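Local coordinates for uncharacterized protein (Pyrococcus horikoshii, PDB 1ZJJ) that probably acts as a magnesium-dependent phosphatase of the haloacid dehalogenase superfamily, its natural substrate being unknown, at residues B[49-52]-B[53-57]; B[71-74]-B[75-79]; B[92-95]-B[96-100]; B[185-189]-B[190-194]. All coordinates share one frame; numbering follows the deposited sequence.

Overall arrangement
The four local contacts follow one another along the chain: three sit within single helices, and contact 4 joins a loop to the helix it leads into. Contact 1 lies on helix 47-56 between strands 36-40 and 66-68 of the six-stranded parallel sheet, with the Tyr50 side chain about 10 Å from the magnesium ion. Contacts 2 and 3, on helices 69-80 and 92-101, have centres about 11 Å apart and meet through the salt bridge Arg74 NE to Glu97 OE1 at 2.8 Å. Contact 4, its centre also about 11 Å from that of contact 2, is bound to it by Lys79 NZ and Glu194 OE2, 2.9 Å apart. Helix 69-80 links helix 92-101 to helix 190-199 and the loop before it.

Contact 1. Residues B[49-52]-B[53-57]; sequences MYRE and KLLKM
Arg51 and Leu55, one helical turn apart, meet where CD1 of the leucine lies over the centre of one guanidinium face, 4.1 Å from Arg51 CZ. The same methyl is 4.0 Å from Glu52 OE2, and the glutamate and leucine side chains run side by side in the same direction. Four backbone donors are satisfied in i to i+4 fashion: Lys53 N by Met49 O at 3.1 Å, Leu54 N by Tyr50 O at 2.8 Å, Leu55 N by Arg51 O and Lys56 N by Glu52 O, all with N-H...O angles of at least 158°. Glu52 OE2 and Arg51 NE form a long salt bridge of 3.9 Å, the oxygen well out of the guanidinium plane, so that no N-H points at it. Arg51 NH1 instead bonds to Val61 O and forms a salt bridge with Asp60 OD1. With CG anti to the backbone N (chi1 161°) and a bend at chi2, Lys53 leads away from the turn; its NZ donates to Gly15 O and the amine makes a cation-pi contact with Tyr13. Tyr50 and Leu54 pack on Ile66. This helix 47-56 is the crossover of a beta-alpha-beta unit between strands 36-40 and 66-68, as expected of the Rossmann-like HAD core.

Contact 2. Residues B[71-74]-B[75-79]; sequences LATR and LYMSK
Leu75 lies against Leu71 one turn earlier: the two side chains cross at an angle, with Leu71 CG 4.0 Å from Leu75 CD1. Leu75 CG sits 3.2 Å from Leu71 O, brought beside the helix backbone because CG is anti to the carbonyl carbon (chi1 -62°). The other methyl, CD2, approaches Arg74 NH1 at 3.9 Å, obliquely to the guanidinium. On another side of the helix Thr73 CG2 and Met77 SD, 3.8 Å apart, belong to side chains that run alongside each other. Beneath these contacts the backbone fixes the spacing: Leu75 N bonds to Leu71 O at 3.0 Å with an angle of 170°, and Met77 N to Thr73 O at 2.9 Å with 171°. Farther out, Thr73 OG1 bonds to Ser69 O, Arg74 NE forms a salt bridge with Glu97, and Leu75 packs on Val195 of helix 190-199. An alanine at Leu75 would keep the backbone bond but is likely to open a gap beside Leu71 and weaken the packing against Val195. Apolar packing and backbone bonding thus shape the turn internally, whereas the charge of Arg74 is engaged by the neighbouring helix 92-101.

Contact 3. Residues B[92-95]-B[96-100]; sequences EGLV and KEMQA
Lys96 reaches back along its helix to Glu92, and the two side chains lie side by side, pointing the same way. From the start of the lysine chain, CB is 3.6 Å from Gly93 O. CG follows anti to the carbonyl carbon (chi1 -58°), which turns it back over the preceding turn, although its modelled approach to Glu92 O is too close to carry any inference. A bend at chi2 (-110°) then directs the chain along the glutamate, where CE packs 3.7 Å from Glu92 CG. After a second bend, at chi4 (143°), NZ at the tip reaches Glu92 OE2 at 3.4 Å, a salt bridge whose hydrogen bond is weak. The glutamate contributes an extended chain beyond CG, so the charges meet only after both aliphatic portions have run together.

This is an i to i+4 ion pair in the first turns of helix 92-101, which follows strand 86-89, the edge strand within this chain of the four-stranded parallel sheet; Leu94 and Met98 turn to that strand, both touching Val88.

Val95 and Gln99 make another i to i+4 pair. Val95 CG1 comes to 3.6 Å from Gln99 CD, and the glutamine side chain crosses that of the valine at a slant, while Gln99 N donates to Val95 O at 2.9 Å. Leu94 CD1 and Met98 CG approach more loosely, at 4.4 Å, and Met98 N bonds to Leu94 O at 3.0 Å. Met98 also packs on Met77 of helix 69-80. Glu97 N uses Gly93 O as its acceptor.

Contact 4. Residues B[185-189]-B[190-194]; sequences IGKPN and EPMYE
Ile185 CG2 lies 3.9 Å from Pro191 CB, an apolar contact between loop and helix in which the isoleucine crosses the proline ring at an angle. Met192 CG sits 4.1 Å from Lys187 CG; bends at chi2 (72°) and chi3 then take CE to 3.9 Å from Gly186 CA. A serine in place of Met192 would probably leave Gly186 CA and the Lys187 aliphatic chain without this cover and open a gap toward Ala72 of helix 69-80.

Among the hydrogen bonds, Gly186 O is gripped twice, from opposite faces of its carbonyl plane, by Asn189 N at 2.8 Å and Asn189 ND2 at 2.9 Å. Gly186 O lies close to the plane of the Asn189 amide, which should limit rotation of that amide. Asn189 occupies the N-cap position without a side-chain capping bond; a water instead donates to its OD1 and accepts from Glu190 N at 3.0 Å. Met192 N donates a weak hydrogen bond to Asn189 O, 3.4 Å.

Charge interactions centre on Lys187 NZ, which forms salt bridges with Asp7, a magnesium ligand, and Asp215. A lysine next to the metal-binding aspartate, on a loop leading into a helix, is consistent with the motif III lysine of HAD active sites.

Contact 1. Residues B[49-52]-B[53-57]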
loop_
_atom_site.group_PDB
_atom_site.type_symbol
_atom_site.label_atom_id
_atom_site.label_comp_id
_atom_site.label_asym_id
_atom_site.label_seq_id
_atom_site.Cartn_x
_atom_site.Cartn_y
_atom_site.Cartn_z
ATOM N N MET B 49 -20.866 7.840 -18.061
ATOM C CA MET B 49 -20.767 8.852 -17.016
ATOM C C MET B 49 -19.825 9.958 -17.455
ATOM O O MET B 49 -20.071 11.134 -17.198
ATOM C CB MET B 49 -20.253 8.237 -15.710
ATOM C CG MET B 49 -21.295 7.475 -14.901
ATOM S SD MET B 49 -20.595 6.646 -13.445
ATOM C CE MET B 49 -20.799 4.950 -13.887
ATOM N N TYR B 50 -18.738 9.581 -18.119
ATOM C CA TYR B 50 -17.776 10.572 -18.573
ATOM C C TYR B 50 -18.352 11.458 -19.667
ATOM O O TYR B 50 -18.045 12.651 -19.725
ATOM C CB TYR B 50 -16.481 9.888 -19.034
ATOM C CG TYR B 50 -15.479 9.780 -17.911
ATOM C CD1 TYR B 50 -15.135 8.543 -17.363
ATOM C CD2 TYR B 50 -14.913 10.931 -17.350
ATOM C CE1 TYR B 50 -14.260 8.455 -16.285
ATOM C CE2 TYR B 50 -14.041 10.853 -16.273
ATOM C CZ TYR B 50 -13.717 9.615 -15.743
ATOM O OH TYR B 50 -12.859 9.538 -14.669
ATOM N N ARG B 51 -19.191 10.887 -20.529
ATOM C CA ARG B 51 -19.810 11.691 -21.579
ATOM C C ARG B 51 -20.631 12.789 -20.907
ATOM O O ARG B 51 -20.641 13.927 -21.364
ATOM C CB ARG B 51 -20.725 10.843 -22.473
ATOM C CG ARG B 51 -21.690 11.664 -23.326
ATOM C CD ARG B 51 -22.579 10.772 -24.184
ATOM N NE ARG B 51 -23.797 11.448 -24.641
ATOM C CZ ARG B 51 -23.827 12.454 -25.514
ATOM N NH1 ARG B 51 -22.703 12.920 -26.043
ATOM N NH2 ARG B 51 -24.990 12.999 -25.860
ATOM N N GLU B 52 -21.310 12.452 -19.814
ATOM C CA GLU B 52 -22.114 13.451 -19.111
ATOM C C GLU B 52 -21.223 14.531 -18.492
ATOM O O GLU B 52 -21.513 15.725 -18.602
ATOM C CB GLU B 52 -22.978 12.787 -18.028
ATOM C CG GLU B 52 -23.952 11.731 -18.561
ATOM C CD GLU B 52 -24.837 12.247 -19.693
ATOM O OE1 GLU B 52 -25.661 13.152 -19.447
ATOM O OE2 GLU B 52 -24.704 11.748 -20.833
ATOM N N LYS B 53 -20.136 14.122 -17.846
ATOM C CA LYS B 53 -19.225 15.090 -17.238
ATOM C C LYS B 53 -18.693 16.037 -18.315
ATOM O O LYS B 53 -18.630 17.254 -18.115
ATOM C CB LYS B 53 -18.062 14.358 -16.551
ATOM C CG LYS B 53 -16.821 15.212 -16.261
ATOM C CD LYS B 53 -17.058 16.311 -15.229
ATOM C CE LYS B 53 -15.774 17.106 -14.985
ATOM N NZ LYS B 53 -15.919 18.117 -13.896
ATOM N N LEU B 54 -18.311 15.474 -19.456
ATOM C CA LEU B 54 -17.788 16.277 -20.550
ATOM C C LEU B 54 -18.833 17.277 -21.029
ATOM O O LEU B 54 -18.519 18.448 -21.272
ATOM C CB LEU B 54 -17.333 15.373 -21.693
ATOM C CG LEU B 54 -15.992 14.674 -21.444
ATOM C CD1 LEU B 54 -15.694 13.707 -22.563
ATOM C CD2 LEU B 54 -14.880 15.711 -21.341
ATOM N N LEU B 55 -20.073 16.816 -21.164
ATOM C CA LEU B 55 -21.152 17.703 -21.584
ATOM C C LEU B 55 -21.195 18.912 -20.664
ATOM O O LEU B 55 -21.328 20.049 -21.128
ATOM C CB LEU B 55 -22.496 16.977 -21.544
ATOM C CG LEU B 55 -22.823 16.118 -22.769
ATOM C CD1 LEU B 55 -24.080 15.304 -22.524
ATOM C CD2 LEU B 55 -23.000 17.023 -23.980
ATOM N N LYS B 56 -21.072 18.660 -19.362
ATOM C CA LYS B 56 -21.089 19.720 -18.351
ATOM C C LYS B 56 -19.934 20.688 -18.514
ATOM O O LYS B 56 -20.006 21.833 -18.082
ATOM C CB LYS B 56 -21.038 19.132 -16.933
ATOM C CG LYS B 56 -22.400 18.833 -16.309
ATOM C CD LYS B 56 -22.699 17.336 -16.278
ATOM C CE LYS B 56 -23.491 16.923 -15.026
ATOM N NZ LYS B 56 -24.933 17.337 -14.925
ATOM N N MET B 57 -18.864 20.218 -19.133
ATOM C CA MET B 57 -17.708 21.061 -19.358
ATOM C C MET B 57 -17.735 21.691 -20.750
ATOM O O MET B 57 -16.718 22.198 -21.233
ATOM C CB MET B 57 -16.425 20.244 -19.171
ATOM C CG MET B 57 -16.423 19.430 -17.888
ATOM S SD MET B 57 -16.904 20.406 -16.450
ATOM C CE MET B 57 -15.477 21.525 -16.346
#

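Contact 2. Residues B[71-74]-B[75-79]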
loop_
_atom_site.group_PDB
_atom_site.type_symbol
_atom_site.label_atom_id
_atom_site.label_comp_id
_atom_site.label_asym_id
_atom_site.label_seq_id
_atom_site.Cartn_x
_atom_site.Cartn_y
_atom_site.Cartn_z
ATOM N N LEU B 71 -12.697 -0.096 -18.798
ATOM C CA LEU B 71 -13.078 -0.743 -20.031
ATOM C C LEU B 71 -11.872 -1.444 -20.627
ATOM O O LEU B 71 -11.954 -2.555 -21.135
ATOM C CB LEU B 71 -13.587 0.329 -20.996
ATOM C CG LEU B 71 -13.662 -0.171 -22.441
ATOM C CD1 LEU B 71 -14.827 -1.137 -22.663
ATOM C CD2 LEU B 71 -13.846 0.962 -23.451
ATOM N N ALA B 72 -10.692 -0.837 -20.536
ATOM C CA ALA B 72 -9.468 -1.477 -21.008
ATOM C C ALA B 72 -9.206 -2.777 -20.240
ATOM O O ALA B 72 -8.712 -3.756 -20.807
ATOM C CB ALA B 72 -8.280 -0.519 -20.844
ATOM N N THR B 73 -9.532 -2.780 -18.949
ATOM C CA THR B 73 -9.331 -3.962 -18.118
ATOM C C THR B 73 -10.241 -5.097 -18.594
ATOM O O THR B 73 -9.794 -6.230 -18.746
ATOM C CB THR B 73 -9.605 -3.649 -16.623
ATOM O OG1 THR B 73 -8.669 -2.663 -16.165
ATOM C CG2 THR B 73 -9.452 -4.896 -15.773
ATOM N N ARG B 74 -11.515 -4.791 -18.829
ATOM C CA ARG B 74 -12.453 -5.800 -19.317
ATOM C C ARG B 74 -11.959 -6.361 -20.647
ATOM O O ARG B 74 -11.930 -7.575 -20.842
ATOM C CB ARG B 74 -13.858 -5.204 -19.502
ATOM C CG ARG B 74 -14.784 -6.057 -20.385
ATOM C CD ARG B 74 -16.273 -5.688 -20.235
ATOM N NE ARG B 74 -16.640 -4.375 -20.772
ATOM C CZ ARG B 74 -16.715 -4.073 -22.069
ATOM N NH1 ARG B 74 -16.447 -4.986 -22.995
ATOM N NH2 ARG B 74 -17.078 -2.856 -22.447
ATOM N N LEU B 75 -11.569 -5.474 -21.561
ATOM C CA LEU B 75 -11.081 -5.894 -22.874
ATOM C C LEU B 75 -9.821 -6.756 -22.768
ATOM O O LEU B 75 -9.651 -7.723 -23.519
ATOM C CB LEU B 75 -10.812 -4.669 -23.761
ATOM C CG LEU B 75 -12.037 -3.799 -24.082
ATOM C CD1 LEU B 75 -11.621 -2.599 -24.911
ATOM C CD2 LEU B 75 -13.075 -4.623 -24.834
ATOM N N TYR B 76 -8.940 -6.409 -21.837
ATOM C CA TYR B 76 -7.720 -7.184 -21.640
ATOM C C TYR B 76 -8.076 -8.594 -21.153
ATOM O O TYR B 76 -7.585 -9.592 -21.684
ATOM C CB TYR B 76 -6.815 -6.509 -20.606
ATOM C CG TYR B 76 -5.626 -7.360 -20.240
ATOM C CD1 TYR B 76 -4.521 -7.454 -21.089
ATOM C CD2 TYR B 76 -5.640 -8.146 -19.087
ATOM C CE1 TYR B 76 -3.465 -8.317 -20.799
ATOM C CE2 TYR B 76 -4.595 -9.009 -18.789
ATOM C CZ TYR B 76 -3.513 -9.092 -19.649
ATOM O OH TYR B 76 -2.491 -9.965 -19.358
ATOM N N MET B 77 -8.927 -8.663 -20.129
ATOM C CA MET B 77 -9.349 -9.938 -19.558
ATOM C C MET B 77 -10.013 -10.826 -20.608
ATOM O O MET B 77 -9.699 -12.008 -20.721
ATOM C CB MET B 77 -10.308 -9.691 -18.388
ATOM C CG MET B 77 -9.649 -8.959 -17.227
ATOM S SD MET B 77 -10.792 -8.430 -15.941
ATOM C CE MET B 77 -10.964 -9.964 -15.028
ATOM N N SER B 78 -10.924 -10.246 -21.380
ATOM C CA SER B 78 -11.629 -10.983 -22.413
ATOM C C SER B 78 -10.680 -11.580 -23.456
ATOM O O SER B 78 -10.832 -12.732 -23.872
ATOM C CB SER B 78 -12.633 -10.061 -23.103
ATOM O OG SER B 78 -13.514 -10.796 -23.928
ATOM N N LYS B 79 -9.692 -10.791 -23.863
ATOM C CA LYS B 79 -8.738 -11.214 -24.877
ATOM C C LYS B 79 -7.600 -12.122 -24.426
ATOM O O LYS B 79 -7.188 -13.004 -25.178
ATOM C CB LYS B 79 -8.129 -9.978 -25.547
ATOM C CG LYS B 79 -7.215 -10.288 -26.715
ATOM C CD LYS B 79 -6.714 -9.008 -27.370
ATOM C CE LYS B 79 -6.112 -9.313 -28.728
ATOM N NZ LYS B 79 -5.448 -8.129 -29.341
#

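Contact 3. Residues B[92-95]-B[96-100]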
loop_
_atom_site.group_PDB
_atom_site.type_symbol
_atom_site.label_atom_id
_atom_site.label_comp_id
_atom_site.label_asym_id
_atom_site.label_seq_id
_atom_site.Cartn_x
_atom_site.Cartn_y
_atom_site.Cartn_z
ATOM N N GLU B 92 -18.263 1.945 -8.879
ATOM C CA GLU B 92 -19.349 1.580 -9.779
ATOM C C GLU B 92 -18.893 1.291 -11.207
ATOM O O GLU B 92 -19.270 0.279 -11.796
ATOM C CB GLU B 92 -20.383 2.708 -9.788
ATOM C CG GLU B 92 -21.702 2.365 -10.429
ATOM C CD GLU B 92 -22.587 3.588 -10.585
ATOM O OE1 GLU B 92 -22.728 4.348 -9.604
ATOM O OE2 GLU B 92 -23.143 3.786 -11.687
ATOM N N GLY B 93 -18.083 2.184 -11.763
ATOM C CA GLY B 93 -17.607 1.999 -13.120
ATOM C C GLY B 93 -16.929 0.661 -13.339
ATOM O O GLY B 93 -17.238 -0.052 -14.293
ATOM N N LEU B 94 -16.005 0.315 -12.447
ATOM C CA LEU B 94 -15.273 -0.934 -12.560
ATOM C C LEU B 94 -16.181 -2.146 -12.366
ATOM O O LEU B 94 -16.083 -3.121 -13.113
ATOM C CB LEU B 94 -14.124 -0.965 -11.550
ATOM C CG LEU B 94 -13.178 -2.168 -11.622
ATOM C CD1 LEU B 94 -12.613 -2.315 -13.036
ATOM C CD2 LEU B 94 -12.057 -1.992 -10.593
ATOM N N VAL B 95 -17.067 -2.083 -11.374
ATOM C CA VAL B 95 -17.981 -3.189 -11.117
ATOM C C VAL B 95 -18.840 -3.457 -12.342
ATOM O O VAL B 95 -19.062 -4.610 -12.708
ATOM C CB VAL B 95 -18.910 -2.908 -9.910
ATOM C CG1 VAL B 95 -20.042 -3.932 -9.882
ATOM C CG2 VAL B 95 -18.122 -2.988 -8.607
ATOM N N LYS B 96 -19.319 -2.388 -12.975
ATOM C CA LYS B 96 -20.153 -2.507 -14.169
ATOM C C LYS B 96 -19.421 -3.195 -15.319
ATOM O O LYS B 96 -19.992 -4.037 -16.016
ATOM C CB LYS B 96 -20.615 -1.126 -14.625
ATOM C CG LYS B 96 -21.389 -0.355 -13.574
ATOM C CD LYS B 96 -22.851 -0.239 -13.934
ATOM C CE LYS B 96 -23.653 0.244 -12.740
ATOM N NZ LYS B 96 -24.745 1.174 -13.138
ATOM N N GLU B 97 -18.161 -2.824 -15.526
ATOM C CA GLU B 97 -17.365 -3.424 -16.594
ATOM C C GLU B 97 -17.132 -4.907 -16.325
ATOM O O GLU B 97 -17.135 -5.715 -17.250
ATOM C CB GLU B 97 -16.012 -2.714 -16.727
ATOM C CG GLU B 97 -16.115 -1.264 -17.152
ATOM C CD GLU B 97 -16.605 -1.087 -18.583
ATOM O OE1 GLU B 97 -16.947 -2.093 -19.246
ATOM O OE2 GLU B 97 -16.651 0.074 -19.046
ATOM N N MET B 98 -16.920 -5.265 -15.065
ATOM C CA MET B 98 -16.690 -6.665 -14.732
ATOM C C MET B 98 -17.992 -7.456 -14.867
ATOM O O MET B 98 -17.984 -8.613 -15.287
ATOM C CB MET B 98 -16.110 -6.796 -13.319
ATOM C CG MET B 98 -14.710 -6.182 -13.161
ATOM S SD MET B 98 -13.485 -6.893 -14.304
ATOM C CE MET B 98 -13.614 -5.752 -15.696
ATOM N N GLN B 99 -19.113 -6.827 -14.527
ATOM C CA GLN B 99 -20.403 -7.494 -14.656
ATOM C C GLN B 99 -20.646 -7.789 -16.134
ATOM O O GLN B 99 -21.165 -8.849 -16.487
ATOM C CB GLN B 99 -21.526 -6.610 -14.103
ATOM C CG GLN B 99 -21.396 -6.331 -12.616
ATOM C CD GLN B 99 -22.517 -5.468 -12.064
ATOM O OE1 GLN B 99 -22.911 -4.476 -12.674
ATOM N NE2 GLN B 99 -23.019 -5.831 -10.891
ATOM N N ALA B 100 -20.247 -6.851 -16.992
ATOM C CA ALA B 100 -20.409 -6.999 -18.432
ATOM C C ALA B 100 -19.669 -8.221 -18.979
ATOM O O ALA B 100 -20.078 -8.795 -19.989
ATOM C CB ALA B 100 -19.930 -5.742 -19.136
#

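Contact 4. Residues B[185-189]-B[190-194]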
loop_
_atom_site.group_PDB
_atom_site.type_symbol
_atom_site.label_atom_id
_atom_site.label_comp_id
_atom_site.label_asym_id
_atom_site.label_seq_id
_atom_site.Cartn_x
_atom_site.Cartn_y
_atom_site.Cartn_z
ATOM N N ILE B 185 -3.090 -2.446 -16.004
ATOM C CA ILE B 185 -3.716 -2.176 -17.289
ATOM C C ILE B 185 -3.497 -0.798 -17.920
ATOM O O ILE B 185 -3.098 -0.701 -19.087
ATOM C CB ILE B 185 -5.244 -2.430 -17.192
ATOM C CG1 ILE B 185 -5.502 -3.848 -16.671
ATOM C CG2 ILE B 185 -5.903 -2.240 -18.558
ATOM C CD1 ILE B 185 -4.902 -4.936 -17.534
ATOM N N GLY B 186 -3.747 0.256 -17.145
ATOM C CA GLY B 186 -3.653 1.610 -17.659
ATOM C C GLY B 186 -2.300 2.205 -17.993
ATOM O O GLY B 186 -1.260 1.569 -17.822
ATOM N N LYS B 187 -2.334 3.440 -18.490
ATOM C CA LYS B 187 -1.129 4.182 -18.852
ATOM C C LYS B 187 -0.166 4.142 -17.672
ATOM O O LYS B 187 -0.587 4.279 -16.524
ATOM C CB LYS B 187 -1.487 5.637 -19.161
ATOM C CG LYS B 187 -2.502 5.808 -20.280
ATOM C CD LYS B 187 -2.988 7.253 -20.376
ATOM C CE LYS B 187 -3.796 7.638 -19.141
ATOM N NZ LYS B 187 -4.221 9.056 -19.211
ATOM N N PRO B 188 1.146 4.026 -17.939
ATOM C CA PRO B 188 1.814 3.931 -19.244
ATOM C C PRO B 188 2.041 2.493 -19.694
ATOM O O PRO B 188 3.027 2.193 -20.373
ATOM C CB PRO B 188 3.131 4.636 -18.979
ATOM C CG PRO B 188 3.482 4.079 -17.633
ATOM C CD PRO B 188 2.150 4.182 -16.870
ATOM N N ASN B 189 1.122 1.608 -19.330
ATOM C CA ASN B 189 1.257 0.202 -19.667
ATOM C C ASN B 189 0.706 -0.230 -21.018
ATOM O O ASN B 189 -0.156 0.417 -21.605
ATOM C CB ASN B 189 0.653 -0.632 -18.539
ATOM C CG ASN B 189 1.418 -0.465 -17.239
ATOM O OD1 ASN B 189 2.477 -1.060 -17.057
ATOM N ND2 ASN B 189 0.902 0.367 -16.344
ATOM N N GLU B 190 1.225 -1.356 -21.490
ATOM C CA GLU B 190 0.885 -1.931 -22.780
ATOM C C GLU B 190 -0.577 -2.340 -23.012
ATOM O O GLU B 190 -1.097 -2.171 -24.113
ATOM C CB GLU B 190 1.838 -3.104 -23.034
ATOM C CG GLU B 190 1.826 -3.667 -24.433
ATOM C CD GLU B 190 0.622 -4.535 -24.679
ATOM O OE1 GLU B 190 0.094 -5.083 -23.690
ATOM O OE2 GLU B 190 0.209 -4.684 -25.850
ATOM N N PRO B 191 -1.264 -2.885 -21.991
ATOM C CA PRO B 191 -2.662 -3.272 -22.214
ATOM C C PRO B 191 -3.517 -2.097 -22.698
ATOM O O PRO B 191 -4.419 -2.267 -23.527
ATOM C CB PRO B 191 -3.108 -3.769 -20.837
ATOM C CG PRO B 191 -1.836 -4.331 -20.264
ATOM C CD PRO B 191 -0.827 -3.265 -20.636
ATOM N N MET B 192 -3.231 -0.907 -22.176
ATOM C CA MET B 192 -3.977 0.291 -22.554
ATOM C C MET B 192 -3.672 0.634 -24.008
ATOM O O MET B 192 -4.556 1.036 -24.758
ATOM C CB MET B 192 -3.589 1.470 -21.660
ATOM C CG MET B 192 -4.588 2.613 -21.679
ATOM S SD MET B 192 -6.103 2.167 -20.799
ATOM C CE MET B 192 -6.281 3.553 -19.719
ATOM N N TYR B 193 -2.410 0.477 -24.399
ATOM C CA TYR B 193 -2.005 0.765 -25.772
ATOM C C TYR B 193 -2.684 -0.223 -26.708
ATOM O O TYR B 193 -3.103 0.131 -27.804
ATOM C CB TYR B 193 -0.487 0.645 -25.933
ATOM C CG TYR B 193 -0.006 0.966 -27.335
ATOM C CD1 TYR B 193 -0.051 2.272 -27.826
ATOM C CD2 TYR B 193 0.460 -0.039 -28.181
ATOM C CE1 TYR B 193 0.351 2.566 -29.125
ATOM C CE2 TYR B 193 0.868 0.245 -29.483
ATOM C CZ TYR B 193 0.807 1.547 -29.949
ATOM O OH TYR B 193 1.173 1.828 -31.242
ATOM N N GLU B 194 -2.787 -1.471 -26.264
ATOM C CA GLU B 194 -3.423 -2.500 -27.071
ATOM C C GLU B 194 -4.852 -2.087 -27.383
ATOM O O GLU B 194 -5.338 -2.305 -28.488
ATOM C CB GLU B 194 -3.396 -3.848 -26.342
ATOM C CG GLU B 194 -4.164 -4.939 -27.056
ATOM C CD GLU B 194 -3.935 -6.312 -26.449
ATOM O OE1 GLU B 194 -3.966 -6.434 -25.210
ATOM O OE2 GLU B 194 -3.734 -7.273 -27.218
HETATM O O HOH W 1 3.230 -2.770 -19.774
#